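Local atomic coordinates of 457aa long hypothetical protein (Pyrococcus horikoshii, PDB entry 2CSU), a protein that is of unknown function but carries a CoA-binding Rossmann domain and succinyl-CoA-ligase-like flavodoxin and ligase-CoA domains, and assembles as a dimer. Residues A153-S158 with I206-E211. Numbering follows the deposited sequence.
Sequences AFISQS and IALYIE
Gln157 and Glu211 meet just beyond the paired strands: Gln157 OE1 accepts a hydrogen bond from the backbone N of Glu211 at 2.6 Å, with 155° at the hydrogen and the donor tilted 24° from the amide plane. CG of Gln157 stands anti to its backbone N (chi1 -162°) and the chain runs on extended, which carries OE1 across to Glu211. Behind this bond the strands are parallel and in regular register; Gln157 N donates to Tyr209 O at 3.0 Å, while Ile155 uses both N and O, reaching Ala207 O and Tyr209 N. On one face CD2 of Leu208 packs alongside Ile155, 3.5 Å from its CB, and Phe190 of helix 190-197 touches both residues. On the other, CD1 of Phe154 lies 3.9 Å from CB of Ala207, and the Tyr209 ring meets Ser158 obliquely, its CE2 3.4 Å from Ser158 CB. Ser156 OG donates to Ser158 O at 2.7 Å, bridging the residues that leave the strand, while Ser158 OG caps helix 159-171 at Leu161 N. Gly304 of the second subunit packs on Ser158 and Tyr209. Since Gln157 OE1 also accepts a hydrogen bond from Gly212 N, one amide oxygen takes two backbone N-H groups and ties the two loops together beyond the last backbone bond, at the C-terminal ends of these parallel neighbours in the mixed sheet of the flavodoxin-like domain.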
ATOM      1  N   ALA A 153      10.747 -16.834   2.395  1.00 24.58           N
ATOM      2  CA  ALA A 153      11.742 -16.748   3.451  1.00 24.33           C
ATOM      3  C   ALA A 153      12.325 -15.346   3.343  1.00 24.33           C
ATOM      4  O   ALA A 153      12.834 -14.960   2.289  1.00 25.05           O
ATOM      5  CB  ALA A 153      12.820 -17.800   3.238  1.00 24.58           C
ATOM      6  N   PHE A 154      12.257 -14.582   4.424  1.00 24.00           N
ATOM      7  CA  PHE A 154      12.753 -13.213   4.389  1.00 23.80           C
ATOM      8  C   PHE A 154      13.977 -12.996   5.274  1.00 24.10           C
ATOM      9  O   PHE A 154      13.942 -13.263   6.475  1.00 23.02           O
ATOM     10  CB  PHE A 154      11.610 -12.263   4.791  1.00 24.07           C
ATOM     11  CG  PHE A 154      12.011 -10.812   4.915  1.00 23.73           C
ATOM     12  CD1 PHE A 154      12.827 -10.199   3.960  1.00 24.03           C
ATOM     13  CD2 PHE A 154      11.510 -10.040   5.957  1.00 23.34           C
ATOM     14  CE1 PHE A 154      13.133  -8.831   4.043  1.00 21.75           C
ATOM     15  CE2 PHE A 154      11.807  -8.676   6.049  1.00 23.65           C
ATOM     16  CZ  PHE A 154      12.623  -8.073   5.080  1.00 22.94           C
ATOM     17  N   ILE A 155      15.064 -12.542   4.657  1.00 24.46           N
ATOM     18  CA  ILE A 155      16.312 -12.257   5.365  1.00 24.17           C
ATOM     19  C   ILE A 155      16.570 -10.755   5.330  1.00 24.52           C
ATOM     20  O   ILE A 155      16.743 -10.157   4.263  1.00 24.71           O
ATOM     21  CB  ILE A 155      17.526 -12.957   4.718  1.00 23.09           C
ATOM     22  CG1 ILE A 155      17.313 -14.470   4.680  1.00 22.89           C
ATOM     23  CG2 ILE A 155      18.795 -12.644   5.528  1.00 22.59           C
ATOM     24  CD1 ILE A 155      18.443 -15.235   3.974  1.00 21.48           C
ATOM     25  N   SER A 156      16.605 -10.138   6.497  1.00 25.30           N
ATOM     26  CA  SER A 156      16.834  -8.711   6.530  1.00 26.62           C
ATOM     27  C   SER A 156      18.052  -8.294   7.336  1.00 26.55           C
ATOM     28  O   SER A 156      18.252  -8.735   8.469  1.00 26.82           O
ATOM     29  CB  SER A 156      15.600  -7.984   7.054  1.00 25.91           C
ATOM     30  OG  SER A 156      15.889  -6.610   7.198  1.00 27.32           O
ATOM     31  N   GLN A 157      18.863  -7.435   6.730  1.00 25.98           N
ATOM     32  CA  GLN A 157      20.059  -6.941   7.381  1.00 25.17           C
ATOM     33  C   GLN A 157      19.691  -5.746   8.264  1.00 24.58           C
ATOM     34  O   GLN A 157      20.528  -5.200   8.956  1.00 25.61           O
ATOM     35  CB  GLN A 157      21.096  -6.565   6.316  1.00 25.81           C
ATOM     36  CG  GLN A 157      22.526  -6.435   6.813  1.00 26.98           C
ATOM     37  CD  GLN A 157      23.542  -6.473   5.672  1.00 28.05           C
ATOM     38  OE1 GLN A 157      23.213  -6.174   4.518  1.00 27.51           O
ATOM     39  NE2 GLN A 157      24.782  -6.836   5.996  1.00 27.48           N
ATOM     40  N   SER A 158      18.424  -5.352   8.235  1.00 24.32           N
ATOM     41  CA  SER A 158      17.932  -4.260   9.061  1.00 24.03           C
ATOM     42  C   SER A 158      16.802  -4.799   9.941  1.00 24.79           C
ATOM     43  O   SER A 158      15.745  -5.207   9.442  1.00 24.81           O
ATOM     44  CB  SER A 158      17.395  -3.125   8.195  1.00 25.24           C
ATOM     45  OG  SER A 158      16.702  -2.179   8.995  1.00 25.36           O
ATOM     46  N   ILE A 206      13.034 -16.600  -1.785  1.00 25.17           N
ATOM     47  CA  ILE A 206      13.822 -15.889  -0.784  1.00 24.28           C
ATOM     48  C   ILE A 206      13.842 -14.382  -1.052  1.00 23.77           C
ATOM     49  O   ILE A 206      14.137 -13.924  -2.147  1.00 23.47           O
ATOM     50  CB  ILE A 206      15.249 -16.438  -0.818  1.00 24.08           C
ATOM     51  CG1 ILE A 206      15.234 -17.965  -0.704  1.00 24.66           C
ATOM     52  CG2 ILE A 206      16.048 -15.884   0.376  1.00 23.99           C
ATOM     53  CD1 ILE A 206      16.576 -18.591  -1.084  1.00 24.08           C
ATOM     54  N   ALA A 207      13.464 -13.598  -0.050  1.00 23.15           N
ATOM     55  CA  ALA A 207      13.431 -12.151  -0.183  1.00 24.26           C
ATOM     56  C   ALA A 207      14.590 -11.646   0.654  1.00 24.29           C
ATOM     57  O   ALA A 207      14.810 -12.139   1.764  1.00 24.93           O
ATOM     58  CB  ALA A 207      12.106 -11.594   0.342  1.00 22.54           C
ATOM     59  N   LEU A 208      15.344 -10.685   0.125  1.00 24.34           N
ATOM     60  CA  LEU A 208      16.488 -10.165   0.860  1.00 24.46           C
ATOM     61  C   LEU A 208      16.492  -8.651   0.978  1.00 25.01           C
ATOM     62  O   LEU A 208      16.185  -7.955   0.019  1.00 25.13           O
ATOM     63  CB  LEU A 208      17.803 -10.578   0.174  1.00 24.80           C
ATOM     64  CG  LEU A 208      18.231 -12.040  -0.028  1.00 24.74           C
ATOM     65  CD1 LEU A 208      19.560 -12.066  -0.795  1.00 24.48           C
ATOM     66  CD2 LEU A 208      18.397 -12.740   1.314  1.00 23.95           C
ATOM     67  N   TYR A 209      16.810  -8.146   2.168  1.00 26.06           N
ATOM     68  CA  TYR A 209      16.968  -6.706   2.345  1.00 27.46           C
ATOM     69  C   TYR A 209      18.452  -6.587   2.643  1.00 28.76           C
ATOM     70  O   TYR A 209      18.896  -6.879   3.754  1.00 28.03           O
ATOM     71  CB  TYR A 209      16.198  -6.129   3.527  1.00 26.91           C
ATOM     72  CG  TYR A 209      16.569  -4.661   3.723  1.00 27.14           C
ATOM     73  CD1 TYR A 209      16.115  -3.689   2.833  1.00 28.16           C
ATOM     74  CD2 TYR A 209      17.426  -4.262   4.749  1.00 27.54           C
ATOM     75  CE1 TYR A 209      16.495  -2.356   2.947  1.00 28.92           C
ATOM     76  CE2 TYR A 209      17.824  -2.918   4.879  1.00 28.94           C
ATOM     77  CZ  TYR A 209      17.348  -1.971   3.967  1.00 29.65           C
ATOM     78  OH  TYR A 209      17.716  -0.649   4.059  1.00 30.47           O
ATOM     79  N   ILE A 210      19.214  -6.161   1.645  1.00 30.27           N
ATOM     80  CA  ILE A 210      20.657  -6.048   1.781  1.00 31.80           C
ATOM     81  C   ILE A 210      21.204  -4.644   1.948  1.00 33.21           C
ATOM     82  O   ILE A 210      20.837  -3.722   1.221  1.00 33.41           O
ATOM     83  CB  ILE A 210      21.380  -6.654   0.553  1.00 31.88           C
ATOM     84  CG1 ILE A 210      20.948  -8.107   0.346  1.00 31.53           C
ATOM     85  CG2 ILE A 210      22.884  -6.544   0.736  1.00 32.36           C
ATOM     86  CD1 ILE A 210      21.235  -8.631  -1.037  1.00 30.26           C
ATOM     87  N   GLU A 211      22.092  -4.501   2.922  1.00 34.48           N
ATOM     88  CA  GLU A 211      22.768  -3.243   3.155  1.00 36.87           C
ATOM     89  C   GLU A 211      24.153  -3.488   2.565  1.00 38.15           C
ATOM     90  O   GLU A 211      24.743  -2.600   1.957  1.00 38.33           O
ATOM     91  CB  GLU A 211      22.833  -2.938   4.651  1.00 36.81           C
ATOM     92  CG  GLU A 211      21.569  -2.259   5.152  1.00 38.08           C
ATOM     93  CD  GLU A 211      21.570  -2.025   6.644  1.00 37.82           C
ATOM     94  OE1 GLU A 211      22.649  -2.107   7.264  1.00 38.95           O
ATOM     95  OE2 GLU A 211      20.484  -1.741   7.194  1.00 38.14           O
TER
HETATM   96  O   HOH W   1      22.993  -4.010  10.158  1.00 58.59           O